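PDB 2FON: peroxisomal acyl-CoA oxidase 1A from Solanum lycopersicum, which probably oxidises acyl-CoA thioesters with the help of a bound FAD cofactor, as part of fatty acid beta-oxidation in peroxisomes. Local coordinates for residues C418-G428 / Y632-Y640. Sequence-based numbering, arbitrary orientation.
Sequences CGGHGYLCSSG and YLGSILGRY. With FAD (flavin-adenine dinucleotide), chain D.
Leu637 pushes its side chain into the glycine-rich FAD-binding loop 418-428 of the acyl-CoA oxidase fold, which joins helix 389-417 to helix 429-436. Its partner segment, 632-640, enters a type I beta turn, Ile636 to Arg639, soon after helix 630-633 gives way to Gly634, whose positive phi suits glycine. From the Leu637 backbone, CB points at the loop, and CG, held beside the backbone N and anti to the carbonyl carbon (chi1 -50°), comes within 4.0 Å of Ser427 CB. There the chain forks. The branch ending in CD1 goes deepest: it lies 3.7 Å from Ser427 CB and 3.8 Å from His421 C, and also touches Cys418 CB and Gly422 N. A branched apolar residue fits because its two methyls divide the curled loop between them, CD1 among Cys418, His421 and Ser427, CD2 beside His421 CB, and an alanine here would probably leave a gap among these three residues. Beyond this packing, Gly420 N makes a weak hydrogen bond to FAD O1P; a side chain on Gly419 or Gly420 would run into the cofactor. NE2 of His421 is hydrogen-bonded to Leu159 O of the second subunit. Val644 of helix 644-652 also packs on Leu637. The polar part of the contact uses two consecutive loop carbonyls. Ser635 OG, small enough to sit against the backbone, donates to Ser427 O, though their modelled separation, 2.4 Å, is doubtfully short. Gly428, the N-cap of helix 429-436, lets the chains come close: a CB there would press on Gly634 O and Ser635 CB and, at these backbone angles, on Ser427 O. Ile636 lays CD1 against Ser426 CB, and its backbone N gives an almost straight hydrogen bond (171°) to Ser426 O at 2.9 Å.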
ATOM      1  N   CYS B 418      -4.442   4.962 -11.323  1.00 68.41           N
ATOM      2  CA  CYS B 418      -5.784   5.080 -11.841  1.00 67.87           C
ATOM      3  C   CYS B 418      -6.498   6.263 -11.272  1.00 68.10           C
ATOM      4  O   CYS B 418      -7.697   6.446 -11.488  1.00 68.62           O
ATOM      5  CB  CYS B 418      -6.539   3.822 -11.547  1.00 67.58           C
ATOM      6  SG  CYS B 418      -5.919   2.517 -12.642  1.00 72.40           S
ATOM      7  N   GLY B 419      -5.770   7.104 -10.557  1.00 68.09           N
ATOM      8  CA  GLY B 419      -6.394   8.281  -9.917  1.00 68.49           C
ATOM      9  C   GLY B 419      -7.619   7.980  -9.078  1.00 67.82           C
ATOM     10  O   GLY B 419      -7.865   6.832  -8.752  1.00 69.95           O
ATOM     11  N   GLY B 420      -8.408   8.981  -8.721  1.00 66.37           N
ATOM     12  CA  GLY B 420      -9.567   8.704  -7.904  1.00 65.50           C
ATOM     13  C   GLY B 420     -10.405   7.464  -8.241  1.00 66.82           C
ATOM     14  O   GLY B 420     -10.897   6.811  -7.296  1.00 66.97           O
ATOM     15  N   HIS B 421     -10.603   7.118  -9.535  1.00 66.04           N
ATOM     16  CA  HIS B 421     -11.495   5.995  -9.843  1.00 66.63           C
ATOM     17  C   HIS B 421     -10.958   4.670  -9.318  1.00 67.72           C
ATOM     18  O   HIS B 421     -11.747   3.711  -9.048  1.00 67.69           O
ATOM     19  CB  HIS B 421     -11.912   5.874 -11.312  1.00 66.90           C
ATOM     20  CG  HIS B 421     -12.705   7.049 -11.818  1.00 66.51           C
ATOM     21  ND1 HIS B 421     -13.739   7.625 -11.102  1.00 66.46           N
ATOM     22  CD2 HIS B 421     -12.590   7.771 -12.958  1.00 63.62           C
ATOM     23  CE1 HIS B 421     -14.195   8.675 -11.753  1.00 64.51           C
ATOM     24  NE2 HIS B 421     -13.529   8.774 -12.892  1.00 64.24           N
ATOM     25  N   GLY B 422      -9.647   4.653  -9.063  1.00 66.81           N
ATOM     26  CA  GLY B 422      -8.993   3.422  -8.644  1.00 66.36           C
ATOM     27  C   GLY B 422      -9.415   3.075  -7.248  1.00 66.82           C
ATOM     28  O   GLY B 422      -9.322   1.936  -6.836  1.00 68.47           O
ATOM     29  N   TYR B 423      -9.902   4.053  -6.504  1.00 65.70           N
ATOM     30  CA  TYR B 423     -10.324   3.821  -5.109  1.00 64.14           C
ATOM     31  C   TYR B 423     -11.644   3.056  -5.007  1.00 64.20           C
ATOM     32  O   TYR B 423     -12.047   2.629  -3.936  1.00 63.81           O
ATOM     33  CB  TYR B 423     -10.470   5.167  -4.422  1.00 62.39           C
ATOM     34  CG  TYR B 423     -10.556   5.156  -2.950  1.00 60.35           C
ATOM     35  CD1 TYR B 423      -9.583   4.575  -2.171  1.00 60.50           C
ATOM     36  CD2 TYR B 423     -11.619   5.747  -2.325  1.00 58.73           C
ATOM     37  CE1 TYR B 423      -9.704   4.575  -0.784  1.00 57.21           C
ATOM     38  CE2 TYR B 423     -11.719   5.760  -1.024  1.00 56.03           C
ATOM     39  CZ  TYR B 423     -10.766   5.163  -0.238  1.00 57.38           C
ATOM     40  OH  TYR B 423     -10.906   5.248   1.126  1.00 59.77           O
ATOM     41  N   LEU B 424     -12.330   2.895  -6.128  1.00 64.83           N
ATOM     42  CA  LEU B 424     -13.647   2.294  -6.099  1.00 64.75           C
ATOM     43  C   LEU B 424     -13.471   0.762  -6.156  1.00 66.36           C
ATOM     44  O   LEU B 424     -12.734   0.252  -7.047  1.00 67.08           O
ATOM     45  CB  LEU B 424     -14.390   2.750  -7.336  1.00 64.13           C
ATOM     46  CG  LEU B 424     -15.277   3.981  -7.327  1.00 62.65           C
ATOM     47  CD1 LEU B 424     -15.746   4.255  -8.697  1.00 60.12           C
ATOM     48  CD2 LEU B 424     -16.476   3.797  -6.459  1.00 62.25           C
ATOM     49  N   CYS B 425     -14.143   0.025  -5.262  1.00 65.93           N
ATOM     50  CA  CYS B 425     -14.130  -1.429  -5.350  1.00 66.19           C
ATOM     51  C   CYS B 425     -14.271  -1.943  -6.776  1.00 66.85           C
ATOM     52  O   CYS B 425     -13.453  -2.738  -7.191  1.00 68.39           O
ATOM     53  CB  CYS B 425     -15.140  -2.067  -4.409  1.00 64.68           C
ATOM     54  SG  CYS B 425     -14.643  -1.839  -2.693  1.00 70.20           S
ATOM     55  N   SER B 426     -15.222  -1.442  -7.555  1.00 67.11           N
ATOM     56  CA  SER B 426     -15.479  -1.969  -8.886  1.00 68.15           C
ATOM     57  C   SER B 426     -14.333  -1.782  -9.897  1.00 68.88           C
ATOM     58  O   SER B 426     -14.433  -2.191 -11.069  1.00 69.62           O
ATOM     59  CB  SER B 426     -16.786  -1.357  -9.454  1.00 68.42           C
ATOM     60  OG  SER B 426     -16.579  -0.001  -9.877  1.00 71.72           O
ATOM     61  N   SER B 427     -13.250  -1.140  -9.466  1.00 69.36           N
ATOM     62  CA  SER B 427     -12.068  -0.993 -10.309  1.00 68.38           C
ATOM     63  C   SER B 427     -11.246  -2.251 -10.308  1.00 68.58           C
ATOM     64  O   SER B 427     -10.472  -2.456 -11.235  1.00 69.20           O
ATOM     65  CB  SER B 427     -11.184   0.123  -9.807  1.00 68.00           C
ATOM     66  OG  SER B 427     -10.584  -0.248  -8.605  1.00 66.05           O
ATOM     67  N   GLY B 428     -11.378  -3.068  -9.259  1.00 68.07           N
ATOM     68  CA  GLY B 428     -10.647  -4.316  -9.177  1.00 68.43           C
ATOM     69  C   GLY B 428      -9.375  -4.222  -8.385  1.00 69.82           C
ATOM     70  O   GLY B 428      -8.917  -5.202  -7.807  1.00 70.97           O
ATOM     71  N   TYR B 632     -12.290 -12.595 -15.087  1.00 61.57           N
ATOM     72  CA  TYR B 632     -11.196 -12.887 -14.222  1.00 60.97           C
ATOM     73  C   TYR B 632     -10.653 -11.614 -13.725  1.00 61.81           C
ATOM     74  O   TYR B 632     -10.333 -11.488 -12.542  1.00 63.92           O
ATOM     75  CB  TYR B 632     -10.132 -13.672 -14.922  1.00 60.78           C
ATOM     76  CG  TYR B 632      -8.986 -14.059 -14.021  1.00 63.62           C
ATOM     77  CD1 TYR B 632      -9.197 -14.699 -12.786  1.00 63.53           C
ATOM     78  CD2 TYR B 632      -7.683 -13.756 -14.380  1.00 66.87           C
ATOM     79  CE1 TYR B 632      -8.165 -15.029 -11.991  1.00 62.25           C
ATOM     80  CE2 TYR B 632      -6.647 -14.073 -13.560  1.00 65.56           C
ATOM     81  CZ  TYR B 632      -6.890 -14.683 -12.382  1.00 61.92           C
ATOM     82  OH  TYR B 632      -5.801 -15.003 -11.641  1.00 62.39           O
ATOM     83  N   LEU B 633     -10.571 -10.635 -14.599  1.00 61.97           N
ATOM     84  CA  LEU B 633     -10.072  -9.336 -14.210  1.00 61.98           C
ATOM     85  C   LEU B 633     -10.968  -8.504 -13.246  1.00 62.45           C
ATOM     86  O   LEU B 633     -10.416  -7.764 -12.412  1.00 62.61           O
ATOM     87  CB  LEU B 633      -9.736  -8.570 -15.460  1.00 61.35           C
ATOM     88  CG  LEU B 633      -8.377  -7.873 -15.480  1.00 62.30           C
ATOM     89  CD1 LEU B 633      -7.196  -8.683 -14.853  1.00 59.15           C
ATOM     90  CD2 LEU B 633      -8.131  -7.610 -16.924  1.00 63.89           C
ATOM     91  N   GLY B 634     -12.314  -8.645 -13.360  1.00 63.41           N
ATOM     92  CA  GLY B 634     -13.375  -7.896 -12.615  1.00 63.03           C
ATOM     93  C   GLY B 634     -13.068  -6.423 -12.329  1.00 65.22           C
ATOM     94  O   GLY B 634     -13.092  -5.984 -11.167  1.00 66.18           O
ATOM     95  N   SER B 635     -12.687  -5.690 -13.375  1.00 65.64           N
ATOM     96  CA  SER B 635     -12.309  -4.299 -13.303  1.00 66.02           C
ATOM     97  C   SER B 635     -13.140  -3.533 -14.328  1.00 65.70           C
ATOM     98  O   SER B 635     -13.079  -3.776 -15.551  1.00 65.26           O
ATOM     99  CB  SER B 635     -10.833  -4.123 -13.737  1.00 67.40           C
ATOM    100  OG  SER B 635     -10.334  -2.765 -13.579  1.00 67.77           O
ATOM    101  N   ILE B 636     -13.883  -2.555 -13.871  1.00 64.27           N
ATOM    102  CA  ILE B 636     -14.534  -1.772 -14.850  1.00 62.92           C
ATOM    103  C   ILE B 636     -13.450  -0.961 -15.533  1.00 63.77           C
ATOM    104  O   ILE B 636     -13.500  -0.789 -16.774  1.00 64.42           O
ATOM    105  CB  ILE B 636     -15.660  -0.998 -14.235  1.00 63.16           C
ATOM    106  CG1 ILE B 636     -16.755  -1.993 -13.805  1.00 56.68           C
ATOM    107  CG2 ILE B 636     -16.161   0.074 -15.198  1.00 64.52           C
ATOM    108  CD1 ILE B 636     -17.800  -1.404 -13.032  1.00 53.04           C
ATOM    109  N   LEU B 637     -12.391  -0.587 -14.808  1.00 62.80           N
ATOM    110  CA  LEU B 637     -11.380   0.263 -15.458  1.00 63.61           C
ATOM    111  C   LEU B 637     -10.549  -0.497 -16.484  1.00 64.06           C
ATOM    112  O   LEU B 637      -9.922   0.113 -17.340  1.00 64.92           O
ATOM    113  CB  LEU B 637     -10.481   1.053 -14.478  1.00 63.20           C
ATOM    114  CG  LEU B 637     -11.185   1.849 -13.378  1.00 63.58           C
ATOM    115  CD1 LEU B 637     -10.217   2.578 -12.418  1.00 64.92           C
ATOM    116  CD2 LEU B 637     -12.161   2.813 -14.031  1.00 63.23           C
ATOM    117  N   GLY B 638     -10.539  -1.819 -16.424  1.00 63.92           N
ATOM    118  CA  GLY B 638      -9.655  -2.547 -17.295  1.00 62.90           C
ATOM    119  C   GLY B 638     -10.447  -3.408 -18.230  1.00 63.29           C
ATOM    120  O   GLY B 638      -9.935  -4.383 -18.753  1.00 62.92           O
ATOM    121  N   ARG B 639     -11.719  -3.106 -18.413  1.00 64.03           N
ATOM    122  CA  ARG B 639     -12.474  -3.836 -19.441  1.00 65.65           C
ATOM    123  C   ARG B 639     -11.694  -3.847 -20.743  1.00 65.95           C
ATOM    124  O   ARG B 639     -11.209  -2.795 -21.165  1.00 66.70           O
ATOM    125  CB  ARG B 639     -13.800  -3.152 -19.743  1.00 65.67           C
ATOM    126  CG  ARG B 639     -14.877  -3.427 -18.757  1.00 66.59           C
ATOM    127  CD  ARG B 639     -16.009  -2.490 -19.053  1.00 66.32           C
ATOM    128  NE  ARG B 639     -16.536  -2.870 -20.333  1.00 68.57           N
ATOM    129  CZ  ARG B 639     -17.369  -3.883 -20.525  1.00 68.65           C
ATOM    130  NH1 ARG B 639     -17.801  -4.588 -19.478  1.00 62.79           N
ATOM    131  NH2 ARG B 639     -17.775  -4.163 -21.781  1.00 67.78           N
ATOM    132  N   TYR B 640     -11.575  -5.026 -21.350  1.00 66.21           N
ATOM    133  CA  TYR B 640     -11.036  -5.187 -22.683  1.00 67.63           C
ATOM    134  C   TYR B 640     -11.498  -4.110 -23.700  1.00 68.75           C
ATOM    135  O   TYR B 640     -10.664  -3.511 -24.385  1.00 70.32           O
ATOM    136  CB  TYR B 640     -11.393  -6.588 -23.229  1.00 68.00           C
ATOM    137  CG  TYR B 640     -10.716  -6.918 -24.536  1.00 67.95           C
ATOM    138  CD1 TYR B 640      -9.515  -7.622 -24.560  1.00 65.09           C
ATOM    139  CD2 TYR B 640     -11.250  -6.473 -25.757  1.00 66.78           C
ATOM    140  CE1 TYR B 640      -8.880  -7.930 -25.791  1.00 64.40           C
ATOM    141  CE2 TYR B 640     -10.625  -6.775 -26.942  1.00 67.23           C
ATOM    142  CZ  TYR B 640      -9.432  -7.496 -26.951  1.00 66.49           C
ATOM    143  OH  TYR B 640      -8.792  -7.767 -28.157  1.00 69.64           O
TER
HETATM  144  PA  FAD D1000      -6.467  12.084 -12.927  1.00 55.63           P
HETATM  145  O1A FAD D1000      -5.965  13.499 -13.023  1.00 50.79           O
HETATM  146  O2A FAD D1000      -7.447  11.641 -14.017  1.00 49.17           O
HETATM  147  O5B FAD D1000      -5.144  11.246 -12.905  1.00 53.12           O
HETATM  148  C5B FAD D1000      -5.175   9.895 -13.297  1.00 52.84           C
HETATM  149  C4B FAD D1000      -3.692   9.617 -13.501  1.00 53.49           C
HETATM  150  O4B FAD D1000      -3.220  10.470 -14.528  1.00 53.24           O
HETATM  151  C3B FAD D1000      -2.845   9.917 -12.263  1.00 49.74           C
HETATM  152  O3B FAD D1000      -1.846   8.968 -12.270  1.00 43.42           O
HETATM  153  C2B FAD D1000      -2.166  11.203 -12.598  1.00 51.79           C
HETATM  154  O2B FAD D1000      -0.926  11.309 -11.977  1.00 53.12           O
HETATM  155  C1B FAD D1000      -2.046  11.096 -14.110  1.00 55.94           C
HETATM  156  N9A FAD D1000      -2.028  12.452 -14.640  1.00 58.33           N
HETATM  157  C8A FAD D1000      -3.111  13.260 -14.841  1.00 57.70           C
HETATM  158  N7A FAD D1000      -2.633  14.433 -15.324  1.00 59.09           N
HETATM  159  C5A FAD D1000      -1.283  14.369 -15.450  1.00 60.19           C
HETATM  160  C6A FAD D1000      -0.313  15.264 -15.908  1.00 59.20           C
HETATM  161  N6A FAD D1000      -0.682  16.474 -16.315  1.00 58.26           N
HETATM  162  N1A FAD D1000       1.019  14.902 -15.910  1.00 58.23           N
HETATM  163  C2A FAD D1000       1.412  13.654 -15.482  1.00 57.45           C
HETATM  164  N3A FAD D1000       0.453  12.772 -15.049  1.00 59.31           N
HETATM  165  C4A FAD D1000      -0.876  13.122 -15.016  1.00 59.99           C
HETATM  166  N1  FAD D1000     -14.090  16.115  -5.667  1.00 55.16           N
HETATM  167  C2  FAD D1000     -14.973  17.135  -5.326  1.00 55.37           C
HETATM  168  O2  FAD D1000     -15.211  18.107  -6.088  1.00 55.22           O
HETATM  169  N3  FAD D1000     -15.539  17.097  -4.069  1.00 54.74           N
HETATM  170  C4  FAD D1000     -15.269  16.072  -3.207  1.00 54.52           C
HETATM  171  O4  FAD D1000     -15.836  16.065  -2.113  1.00 55.38           O
HETATM  172  C4X FAD D1000     -14.402  15.054  -3.570  1.00 55.11           C
HETATM  173  N5  FAD D1000     -14.156  13.985  -2.710  1.00 55.75           N
HETATM  174  C5X FAD D1000     -13.367  12.933  -3.057  1.00 54.02           C
HETATM  175  C6  FAD D1000     -13.221  11.933  -2.141  1.00 53.76           C
HETATM  176  C7  FAD D1000     -12.408  10.857  -2.437  1.00 55.56           C
HETATM  177  C7M FAD D1000     -12.275   9.783  -1.377  1.00 54.18           C
HETATM  178  C8  FAD D1000     -11.729  10.820  -3.698  1.00 55.43           C
HETATM  179  C8M FAD D1000     -10.845   9.680  -4.105  1.00 54.77           C
HETATM  180  C9  FAD D1000     -11.904  11.847  -4.608  1.00 54.85           C
HETATM  181  C9A FAD D1000     -12.757  12.926  -4.304  1.00 55.26           C
HETATM  182  N10 FAD D1000     -12.992  14.017  -5.196  1.00 55.37           N
HETATM  183  C10 FAD D1000     -13.812  15.072  -4.812  1.00 54.87           C
HETATM  184  C1' FAD D1000     -12.321  14.132  -6.546  1.00 54.73           C
HETATM  185  C2' FAD D1000     -10.872  14.352  -6.129  1.00 55.04           C
HETATM  186  O2' FAD D1000     -10.718  15.509  -5.398  1.00 56.36           O
HETATM  187  C3' FAD D1000      -9.831  14.583  -7.176  1.00 57.46           C
HETATM  188  O3' FAD D1000      -9.996  15.839  -7.795  1.00 63.81           O
HETATM  189  C4' FAD D1000      -9.722  13.497  -8.201  1.00 58.12           C
HETATM  190  O4' FAD D1000      -9.708  12.234  -7.549  1.00 56.50           O
HETATM  191  C5' FAD D1000      -8.427  13.822  -8.956  1.00 57.20           C
HETATM  192  O5' FAD D1000      -7.935  12.617  -9.461  1.00 57.29           O
HETATM  193  P   FAD D1000      -8.418  12.066 -10.870  1.00 53.74           P
HETATM  194  O1P FAD D1000      -9.453  10.993 -10.598  1.00 52.73           O
HETATM  195  O2P FAD D1000      -8.868  13.300 -11.667  1.00 54.56           O
HETATM  196  O3P FAD D1000      -7.004  11.585 -11.488  1.00 54.88           O